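Side-chain contacts in beta-lactamase (Sebaldella termitidis, PDB 6N1N), which probably hydrolyses beta-lactams to substituted beta-amino acids, as a class D beta-lactamase associated with antibiotic resistance: residues A[68-73]-A[169-174]; A[72-77]-A[104-109]; A[97-102]-A[187-192]. All coordinates share one frame; numbering follows the deposited sequence.

Contact 1: residues A[68-73]-A[169-174]; sequences KDENEA and YKIVKD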
loop_
_atom_site.group_PDB
_atom_site.type_symbol
_atom_site.label_atom_id
_atom_site.label_comp_id
_atom_site.label_asym_id
_atom_site.label_seq_id
_atom_site.Cartn_x
_atom_site.Cartn_y
_atom_site.Cartn_z
ATOM N N LYS A 68 -2.070 -21.948 1.198
ATOM C CA LYS A 68 -0.897 -22.633 0.668
ATOM C C LYS A 68 -0.262 -21.842 -0.464
ATOM O O LYS A 68 0.968 -21.821 -0.599
ATOM C CB LYS A 68 -1.276 -24.038 0.192
ATOM C CG LYS A 68 -0.115 -24.842 -0.370
ATOM C CD LYS A 68 -0.467 -26.318 -0.498
ATOM C CE LYS A 68 0.696 -27.120 -1.054
ATOM N NZ LYS A 68 1.040 -26.700 -2.438
ATOM N N ASP A 69 -1.083 -21.186 -1.270
ATOM C CA ASP A 69 -0.619 -20.384 -2.389
ATOM C C ASP A 69 -1.738 -19.401 -2.700
ATOM O O ASP A 69 -2.714 -19.300 -1.948
ATOM C CB ASP A 69 -0.233 -21.256 -3.589
ATOM C CG ASP A 69 -1.343 -22.189 -4.024
ATOM O OD1 ASP A 69 -2.499 -21.727 -4.108
ATOM O OD2 ASP A 69 -1.053 -23.381 -4.320
ATOM N N GLU A 70 -1.620 -18.709 -3.833
ATOM C CA GLU A 70 -2.544 -17.635 -4.171
ATOM C C GLU A 70 -3.770 -18.135 -4.908
ATOM O O GLU A 70 -4.620 -17.323 -5.300
ATOM C CB GLU A 70 -1.846 -16.562 -5.011
ATOM C CG GLU A 70 -1.681 -16.838 -6.512
ATOM C CD GLU A 70 -0.479 -17.702 -6.847
ATOM O OE1 GLU A 70 0.030 -18.427 -5.953
ATOM O OE2 GLU A 70 -0.047 -17.653 -8.023
ATOM N N ASN A 71 -3.861 -19.445 -5.122
ATOM C CA ASN A 71 -5.000 -20.036 -5.809
ATOM C C ASN A 71 -5.958 -20.732 -4.853
ATOM O O ASN A 71 -7.076 -21.087 -5.257
ATOM C CB ASN A 71 -4.494 -21.029 -6.887
ATOM C CG ASN A 71 -3.639 -20.364 -7.959
ATOM O OD1 ASN A 71 -2.533 -20.822 -8.267
ATOM N ND2 ASN A 71 -4.147 -19.307 -8.546
ATOM N N GLU A 72 -5.582 -20.892 -3.589
ATOM C CA GLU A 72 -6.404 -21.621 -2.632
ATOM C C GLU A 72 -7.527 -20.728 -2.140
ATOM O O GLU A 72 -7.277 -19.700 -1.502
ATOM C CB GLU A 72 -5.555 -22.096 -1.463
ATOM C CG GLU A 72 -6.361 -22.749 -0.326
ATOM C CD GLU A 72 -5.509 -23.020 0.908
ATOM O OE1 GLU A 72 -4.345 -23.423 0.753
ATOM O OE2 GLU A 72 -5.996 -22.812 2.039
ATOM N N ALA A 73 -8.767 -21.123 -2.408
ATOM C CA ALA A 73 -9.884 -20.278 -2.011
ATOM C C ALA A 73 -10.151 -20.396 -0.521
ATOM O O ALA A 73 -9.931 -21.434 0.103
ATOM C CB ALA A 73 -11.148 -20.624 -2.786
ATOM N N TYR A 169 7.794 -14.461 -1.479
ATOM C CA TYR A 169 8.150 -13.292 -2.272
ATOM C C TYR A 169 7.666 -13.414 -3.716
ATOM O O TYR A 169 7.169 -12.436 -4.299
ATOM C CB TYR A 169 9.665 -13.117 -2.269
ATOM C CG TYR A 169 10.266 -12.473 -1.056
ATOM C CD1 TYR A 169 9.976 -11.159 -0.731
ATOM C CD2 TYR A 169 11.198 -13.167 -0.273
ATOM C CE1 TYR A 169 10.548 -10.556 0.366
ATOM C CE2 TYR A 169 11.796 -12.568 0.838
ATOM C CZ TYR A 169 11.476 -11.263 1.142
ATOM O OH TYR A 169 12.035 -10.639 2.213
ATOM N N LYS A 170 7.839 -14.584 -4.331
ATOM C CA LYS A 170 7.505 -14.729 -5.745
ATOM C C LYS A 170 6.008 -14.522 -5.977
ATOM O O LYS A 170 5.602 -13.815 -6.913
ATOM C CB LYS A 170 7.944 -16.108 -6.260
ATOM C CG LYS A 170 7.506 -16.454 -7.704
ATOM C CD LYS A 170 8.295 -17.663 -8.233
ATOM C CE LYS A 170 7.634 -18.360 -9.420
ATOM N NZ LYS A 170 7.810 -17.643 -10.712
ATOM N N ILE A 171 5.180 -15.112 -5.121
ATOM C CA ILE A 171 3.735 -14.974 -5.254
ATOM C C ILE A 171 3.300 -13.533 -5.014
ATOM O O ILE A 171 2.504 -12.979 -5.776
ATOM C CB ILE A 171 3.020 -15.945 -4.295
ATOM C CG1 ILE A 171 3.153 -17.390 -4.787
ATOM C CG2 ILE A 171 1.579 -15.536 -4.149
ATOM C CD1 ILE A 171 2.820 -18.430 -3.730
ATOM N N VAL A 172 3.796 -12.893 -3.947
ATOM C CA VAL A 172 3.305 -11.552 -3.650
ATOM C C VAL A 172 3.759 -10.559 -4.715
ATOM O O VAL A 172 2.971 -9.726 -5.167
ATOM C CB VAL A 172 3.701 -11.111 -2.229
ATOM C CG1 VAL A 172 3.385 -9.638 -2.007
ATOM C CG2 VAL A 172 2.964 -11.954 -1.179
ATOM N N LYS A 173 5.012 -10.656 -5.182
ATOM C CA LYS A 173 5.435 -9.745 -6.251
ATOM C C LYS A 173 4.571 -9.895 -7.494
ATOM O O LYS A 173 4.333 -8.911 -8.214
ATOM C CB LYS A 173 6.922 -9.964 -6.591
ATOM C CG LYS A 173 7.877 -9.281 -5.597
ATOM C CD LYS A 173 9.335 -9.569 -5.888
ATOM C CE LYS A 173 10.233 -8.692 -5.077
ATOM N NZ LYS A 173 11.683 -8.932 -5.337
ATOM N N ASP A 174 4.055 -11.100 -7.751
ATOM C CA ASP A 174 3.217 -11.300 -8.927
ATOM C C ASP A 174 1.811 -10.747 -8.699
ATOM O O ASP A 174 1.280 -10.009 -9.541
ATOM C CB ASP A 174 3.176 -12.781 -9.292
ATOM C CG ASP A 174 2.418 -13.040 -10.576
ATOM O OD1 ASP A 174 2.878 -12.593 -11.647
ATOM O OD2 ASP A 174 1.377 -13.711 -10.507
#
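Glu70 and Ile171 make most of this contact, the acidic side chain lying obliquely across the branched one. The CB of Glu70 rests on Ile171 CG2 at 3.7 Å. Its carboxylate then turns back over the same residue, so that Glu70 OE1 stands 3.5 Å from Ile171 CG1, with CD1 almost as near. Two torsions produce this fold-back: chi1 of 81° puts CG between the backbone N and the carbonyl carbon, and chi2 of -83° bends the chain. Ile171 CD1 also reaches Asp69 CB at 4.2 Å. No hydrogen bond joins the segments, which pack a loop between helices 56-63 and 92-98 against helix 166-175. That loop is shaped by an Asx turn in which Asp69 OD1 accepts from Asn71 N (2.8 Å), met on the anti side, somewhat out of the carboxylate plane (28°). Just beside it, Lys68 N donates to Glu72 OE1 at 2.7 Å, from above the carboxylate plane. Farther out, Arg93 NH2 forms salt bridges with both Glu70 OE2 and Asp174 OD2, two oxygens 4.9 Å apart whose like charges it probably offsets. Ile171 also touches Leu62 of helix 56-63.

Contact 2: residues A[72-77]-A[104-109]; sequences EAMEWD and YMKGAG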
loop_
_atom_site.group_PDB
_atom_site.type_symbol
_atom_site.label_atom_id
_atom_site.label_comp_id
_atom_site.label_asym_id
_atom_site.label_seq_id
_atom_site.Cartn_x
_atom_site.Cartn_y
_atom_site.Cartn_z
ATOM N N GLU A 72 -5.582 -20.892 -3.589
ATOM C CA GLU A 72 -6.404 -21.621 -2.632
ATOM C C GLU A 72 -7.527 -20.728 -2.140
ATOM O O GLU A 72 -7.277 -19.700 -1.502
ATOM C CB GLU A 72 -5.555 -22.096 -1.463
ATOM C CG GLU A 72 -6.361 -22.749 -0.326
ATOM C CD GLU A 72 -5.509 -23.020 0.908
ATOM O OE1 GLU A 72 -4.345 -23.423 0.753
ATOM O OE2 GLU A 72 -5.996 -22.812 2.039
ATOM N N ALA A 73 -8.767 -21.123 -2.408
ATOM C CA ALA A 73 -9.884 -20.278 -2.011
ATOM C C ALA A 73 -10.151 -20.396 -0.521
ATOM O O ALA A 73 -9.931 -21.434 0.103
ATOM C CB ALA A 73 -11.148 -20.624 -2.786
HETATM N N MSE A 74 -10.585 -19.291 0.046
HETATM C CA MSE A 74 -11.153 -19.241 1.379
HETATM C C MSE A 74 -12.678 -19.218 1.228
HETATM O O MSE A 74 -13.196 -18.620 0.291
HETATM C CB MSE A 74 -10.627 -18.012 2.094
HETATM C CG MSE A 74 -10.338 -18.215 3.513
HETATM SE SE MSE A 74 -9.979 -16.459 4.242
HETATM C CE MSE A 74 -8.032 -16.556 4.171
ATOM N N GLU A 75 -13.402 -19.875 2.145
ATOM C CA GLU A 75 -14.843 -20.039 2.015
ATOM C C GLU A 75 -15.591 -18.778 2.445
ATOM O O GLU A 75 -15.392 -18.268 3.556
ATOM C CB GLU A 75 -15.318 -21.234 2.846
ATOM C CG GLU A 75 -16.834 -21.451 2.803
ATOM C CD GLU A 75 -17.304 -22.591 3.696
ATOM O OE1 GLU A 75 -16.813 -22.705 4.842
ATOM O OE2 GLU A 75 -18.168 -23.372 3.243
ATOM N N TRP A 76 -16.457 -18.301 1.559
ATOM C CA TRP A 76 -17.323 -17.157 1.823
ATOM C C TRP A 76 -18.451 -17.575 2.753
ATOM O O TRP A 76 -19.009 -18.662 2.614
ATOM C CB TRP A 76 -17.872 -16.643 0.491
ATOM C CG TRP A 76 -18.975 -15.624 0.556
ATOM C CD1 TRP A 76 -18.971 -14.442 1.238
ATOM C CD2 TRP A 76 -20.228 -15.684 -0.134
ATOM N NE1 TRP A 76 -20.159 -13.773 1.030
ATOM C CE2 TRP A 76 -20.941 -14.516 0.190
ATOM C CE3 TRP A 76 -20.817 -16.619 -0.986
ATOM C CZ2 TRP A 76 -22.212 -14.257 -0.315
ATOM C CZ3 TRP A 76 -22.072 -16.366 -1.475
ATOM C CH2 TRP A 76 -22.759 -15.196 -1.137
ATOM N N ASP A 77 -18.768 -16.717 3.727
ATOM C CA ASP A 77 -19.823 -17.046 4.686
ATOM C C ASP A 77 -21.225 -16.890 4.118
ATOM O O ASP A 77 -22.191 -17.074 4.864
ATOM C CB ASP A 77 -19.665 -16.206 5.956
ATOM C CG ASP A 77 -19.603 -14.717 5.682
ATOM O OD1 ASP A 77 -20.027 -14.305 4.573
ATOM O OD2 ASP A 77 -19.112 -13.970 6.564
ATOM N N TYR A 104 -9.157 -10.984 4.485
ATOM C CA TYR A 104 -8.033 -10.680 5.366
ATOM C C TYR A 104 -8.422 -10.739 6.837
ATOM O O TYR A 104 -7.628 -11.199 7.663
ATOM C CB TYR A 104 -7.435 -9.340 4.960
ATOM C CG TYR A 104 -6.669 -9.471 3.661
ATOM C CD1 TYR A 104 -5.347 -9.889 3.648
ATOM C CD2 TYR A 104 -7.280 -9.205 2.439
ATOM C CE1 TYR A 104 -4.629 -10.034 2.440
ATOM C CE2 TYR A 104 -6.588 -9.336 1.241
ATOM C CZ TYR A 104 -5.258 -9.746 1.244
ATOM O OH TYR A 104 -4.581 -9.873 0.041
HETATM N N MSE A 105 -9.623 -10.278 7.189
HETATM C CA MSE A 105 -10.117 -10.418 8.568
HETATM C C MSE A 105 -10.213 -11.891 8.982
HETATM O O MSE A 105 -9.831 -12.260 10.097
HETATM C CB MSE A 105 -11.477 -9.735 8.725
HETATM C CG MSE A 105 -11.423 -8.240 8.491
HETATM SE SE MSE A 105 -13.154 -7.371 8.832
HETATM C CE MSE A 105 -14.248 -8.222 7.499
ATOM N N LYS A 106 -10.709 -12.734 8.070
ATOM C CA LYS A 106 -10.837 -14.158 8.364
ATOM C C LYS A 106 -9.465 -14.804 8.514
ATOM O O LYS A 106 -9.230 -15.567 9.461
ATOM C CB LYS A 106 -11.660 -14.834 7.271
ATOM C CG LYS A 106 -11.895 -16.329 7.488
ATOM C CD LYS A 106 -12.800 -16.886 6.390
ATOM C CE LYS A 106 -13.016 -18.394 6.507
ATOM N NZ LYS A 106 -14.047 -18.708 7.523
ATOM N N GLY A 107 -8.539 -14.478 7.615
ATOM C CA GLY A 107 -7.202 -15.034 7.703
ATOM C C GLY A 107 -6.451 -14.564 8.925
ATOM O O GLY A 107 -5.683 -15.329 9.522
ATOM N N ALA A 108 -6.672 -13.315 9.343
ATOM C CA ALA A 108 -5.996 -12.809 10.523
ATOM C C ALA A 108 -6.405 -13.591 11.769
ATOM O O ALA A 108 -5.622 -13.673 12.721
ATOM C CB ALA A 108 -6.294 -11.320 10.685
ATOM N N GLY A 109 -7.580 -14.223 11.759
ATOM C CA GLY A 109 -7.996 -15.022 12.900
ATOM C C GLY A 109 -7.120 -16.234 13.160
ATOM O O GLY A 109 -7.083 -16.736 14.296
#
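Met74, present as selenomethionine, lies alongside Lys106, each side chain running from its own backbone toward the other's. From the loop backbone the CB of Met74 points toward helix 101-108, and CG is the first of its atoms beyond CB to meet Lys106, 4.0 Å from Lys106 CD and equally near Lys106 CE. The selenium comes next and has the closest approach of the pair: Met74 SE lies 3.6 Å from Lys106 CD, with CG and CB of the lysine only slightly farther away. The large, polarisable atom therefore rests on three successive methylenes. At chi3 the chain bends (-98°), which carries the terminal methyl off the lysine and onto the helix backbone. There Met74 CE sits 3.9 Å from Gly107 CA and 4.1 Å from Gly107 N, in direct contact with the main chain.

Lys106 presents this row of methylenes because it is extended from CB to CE, with CG anti to the backbone N (chi1 -178°); it turns only at chi4. Its CE also passes 3.8 Å from the carbonyl oxygen Glu75 O. Glu75 OE1 and Lys106 NZ remain 5.6 Å apart, so any attraction between them is at most a longer-range one. No hydrogen bond or salt bridge joins the segments, and the contact is mainly van der Waals packing, with Met74 buried and the lysine exposed.

Around it, the 72-77 loop is fastened to the chain just before helix 92-98, by backbone hydrogen bonding between Met74 and Leu90 and by a bond from Trp76 N to Asp89 OD1. Helix 101-108 has this loop on one flank, while its Tyr104 packs on helix 92-98, meets the ring of Phe61 with the planes at about 30°, and is hydrogen-bonded through OH with Ser58 OG, both on helix 56-63.

Contact 3: residues A[97-102]-A[187-192]; sequences EYSALW and RGKTGW. With SO4 (sulfate ion), chain C.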
loop_
_atom_site.group_PDB
_atom_site.type_symbol
_atom_site.label_atom_id
_atom_site.label_comp_id
_atom_site.label_asym_id
_atom_site.label_seq_id
_atom_site.Cartn_x
_atom_site.Cartn_y
_atom_site.Cartn_z
ATOM N N GLU A 97 -6.861 -8.148 -5.295
ATOM C CA GLU A 97 -7.341 -7.328 -6.398
ATOM C C GLU A 97 -8.613 -6.577 -6.031
ATOM O O GLU A 97 -8.752 -5.387 -6.342
ATOM C CB GLU A 97 -7.581 -8.207 -7.614
ATOM C CG GLU A 97 -8.160 -7.447 -8.787
ATOM C CD GLU A 97 -8.328 -8.320 -10.016
ATOM O OE1 GLU A 97 -7.660 -9.379 -10.083
ATOM O OE2 GLU A 97 -9.129 -7.936 -10.905
ATOM N N TYR A 98 -9.540 -7.248 -5.361
ATOM C CA TYR A 98 -10.833 -6.688 -4.997
ATOM C C TYR A 98 -10.822 -5.952 -3.666
ATOM O O TYR A 98 -11.857 -5.401 -3.273
ATOM C CB TYR A 98 -11.889 -7.799 -4.902
ATOM C CG TYR A 98 -12.091 -8.614 -6.134
ATOM C CD1 TYR A 98 -11.953 -8.057 -7.398
ATOM C CD2 TYR A 98 -12.431 -9.961 -6.038
ATOM C CE1 TYR A 98 -12.145 -8.831 -8.535
ATOM C CE2 TYR A 98 -12.626 -10.727 -7.150
ATOM C CZ TYR A 98 -12.486 -10.160 -8.398
ATOM O OH TYR A 98 -12.689 -10.959 -9.489
ATOM N N SER A 99 -9.703 -5.999 -2.946
ATOM C CA SER A 99 -9.608 -5.405 -1.619
ATOM C C SER A 99 -10.707 -5.957 -0.711
ATOM O O SER A 99 -11.414 -5.216 -0.025
ATOM C CB SER A 99 -9.668 -3.888 -1.722
ATOM O OG SER A 99 -8.658 -3.453 -2.622
ATOM N N ALA A 100 -10.819 -7.282 -0.698
ATOM C CA ALA A 100 -11.866 -7.976 0.059
ATOM C C ALA A 100 -11.481 -8.058 1.532
ATOM O O ALA A 100 -10.763 -8.963 1.960
ATOM C CB ALA A 100 -12.118 -9.362 -0.520
ATOM N N LEU A 101 -11.981 -7.104 2.323
ATOM C CA LEU A 101 -11.636 -7.053 3.736
ATOM C C LEU A 101 -11.973 -8.359 4.435
ATOM O O LEU A 101 -11.188 -8.841 5.256
ATOM C CB LEU A 101 -12.346 -5.875 4.406
ATOM C CG LEU A 101 -12.082 -5.753 5.911
ATOM C CD1 LEU A 101 -10.613 -5.475 6.262
ATOM C CD2 LEU A 101 -12.987 -4.670 6.490
ATOM N N TRP A 102 -13.119 -8.980 4.107
ATOM C CA TRP A 102 -13.528 -10.167 4.855
ATOM C C TRP A 102 -12.480 -11.275 4.789
ATOM O O TRP A 102 -12.274 -11.998 5.776
ATOM C CB TRP A 102 -14.898 -10.684 4.389
ATOM C CG TRP A 102 -14.996 -11.431 3.028
ATOM C CD1 TRP A 102 -15.513 -10.922 1.861
ATOM C CD2 TRP A 102 -14.622 -12.786 2.735
ATOM N NE1 TRP A 102 -15.474 -11.871 0.867
ATOM C CE2 TRP A 102 -14.939 -13.026 1.379
ATOM C CE3 TRP A 102 -14.066 -13.830 3.489
ATOM C CZ2 TRP A 102 -14.706 -14.254 0.765
ATOM C CZ3 TRP A 102 -13.831 -15.034 2.876
ATOM C CH2 TRP A 102 -14.139 -15.240 1.528
ATOM N N ARG A 187 3.210 -1.914 -9.661
ATOM C CA ARG A 187 2.639 -2.575 -8.496
ATOM C C ARG A 187 2.151 -1.478 -7.554
ATOM O O ARG A 187 2.949 -0.701 -7.040
ATOM C CB ARG A 187 3.678 -3.456 -7.805
ATOM C CG ARG A 187 4.125 -4.622 -8.629
ATOM C CD ARG A 187 5.351 -5.296 -8.052
ATOM N NE ARG A 187 5.684 -6.528 -8.759
ATOM C CZ ARG A 187 6.466 -6.615 -9.823
ATOM N NH1 ARG A 187 7.018 -5.529 -10.332
ATOM N NH2 ARG A 187 6.688 -7.806 -10.380
ATOM N N GLY A 188 0.841 -1.351 -7.378
ATOM C CA GLY A 188 0.333 -0.300 -6.518
ATOM C C GLY A 188 -0.925 -0.757 -5.817
ATOM O O GLY A 188 -1.703 -1.520 -6.402
ATOM N N LYS A 189 -1.115 -0.339 -4.569
ATOM C CA LYS A 189 -2.274 -0.748 -3.769
ATOM C C LYS A 189 -2.862 0.495 -3.126
ATOM O O LYS A 189 -2.136 1.331 -2.565
ATOM C CB LYS A 189 -1.926 -1.777 -2.684
ATOM C CG LYS A 189 -3.100 -2.238 -1.793
ATOM C CD LYS A 189 -4.016 -3.183 -2.551
ATOM C CE LYS A 189 -5.337 -3.449 -1.808
ATOM N NZ LYS A 189 -6.328 -2.315 -1.945
ATOM N N THR A 190 -4.184 0.620 -3.225
ATOM C CA THR A 190 -4.932 1.665 -2.583
ATOM C C THR A 190 -5.337 1.311 -1.158
ATOM O O THR A 190 -5.489 0.145 -0.776
ATOM C CB THR A 190 -6.174 1.926 -3.421
ATOM O OG1 THR A 190 -6.810 0.660 -3.662
ATOM C CG2 THR A 190 -5.785 2.525 -4.705
ATOM N N GLY A 191 -5.516 2.335 -0.364
ATOM C CA GLY A 191 -6.173 2.171 0.915
ATOM C C GLY A 191 -6.831 3.482 1.283
ATOM O O GLY A 191 -6.388 4.553 0.861
ATOM N N TRP A 192 -7.906 3.403 2.044
ATOM C CA TRP A 192 -8.406 4.662 2.581
ATOM C C TRP A 192 -9.171 4.481 3.871
ATOM O O TRP A 192 -9.709 3.415 4.175
ATOM C CB TRP A 192 -9.235 5.409 1.526
ATOM C CG TRP A 192 -10.665 5.126 1.473
ATOM C CD1 TRP A 192 -11.266 4.080 0.849
ATOM C CD2 TRP A 192 -11.717 5.931 2.036
ATOM N NE1 TRP A 192 -12.642 4.174 0.990
ATOM C CE2 TRP A 192 -12.939 5.298 1.721
ATOM C CE3 TRP A 192 -11.739 7.120 2.787
ATOM C CZ2 TRP A 192 -14.181 5.812 2.126
ATOM C CZ3 TRP A 192 -12.968 7.626 3.204
ATOM C CH2 TRP A 192 -14.178 6.969 2.863
HETATM S S SO4 C . -9.380 0.475 -1.179
HETATM O O1 SO4 C . -10.761 0.531 -1.664
HETATM O O2 SO4 C . -9.289 -0.401 0.022
HETATM O O3 SO4 C . -8.532 -0.111 -2.211
HETATM O O4 SO4 C . -8.958 1.845 -0.873
#
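The indole of Trp192 meets, edge-on, the sulfate ion that also borders Ser99 and Lys189: sulfate O4 lies in the ring plane, 3.6 Å from Trp192 CD1. The Trp192 side chain also touches Asn228, Leu232 and Arg235 of helix 228-245 and Asn199 and Ile201 of strand 198-209. This is the active site of the serine beta-lactamase fold. Lys189, Thr190 and Gly191 form the K-T-G motif on strand 184-195, and Ser99 begins the segment corresponding to the S-x-V motif of class D enzymes, here Ser-Ala-Leu.

Ser99 occupies the bend between two helices. Its positive phi (55°) belongs to the Schellman motif that ends helix 92-98, and Ala100 immediately after it is the N-cap of helix 101-108. From this bend the Ser99 CB points toward the strand, and Lys189 NZ donates a hydrogen bond of 2.7 Å to Ser99 OG, the direct link between the segments. The lysine reaches it by leaving the backbone with CG anti to N and then turning at chi2 and chi4, which brings NZ back beside its own strand.

The sulfate, probably from the crystallisation liquor, is also hydrogen-bonded to Ser51, the predicted acyl-ester nucleophile, and to Arg235. Its position is consistent with the anionic part of a substrate being received here. Sulfate O3 stands 3.1 Å from Lys189 NZ and 3.4 Å from Ser99 OG; it also comes within 2.4 Å of Thr190 OG1, too short to be taken at face value for a hydrogen bond. The same lysine nitrogen also donates to the backbone oxygen Thr190 O at 2.8 Å, meeting that carbonyl at a C=O...N angle of 136° and tilted 21° from its plane.

Going from the N terminus, the chain passes helix 56-63 and enters the 68-77 loop, from which contacts 1 and 2 both start, sharing Glu72 and Ala73. Contact 2 closes the shorter loop, to helix 101-108; contact 1 closes a much longer one, to helix 166-175. Contact 3 leaves from 97-102, inside both loops, and ends on strand 184-195 beyond them, so it crosses each. The first two contacts lie within the helical part of the molecule, whereas the third ties it to the central sheet. Trp102 packs on the backbone of Met74, Glu75 and Trp76, joining contacts 2 and 3, and Lys173 O probably accepts a hydrogen bond from Arg187 NE, joining contacts 1 and 3.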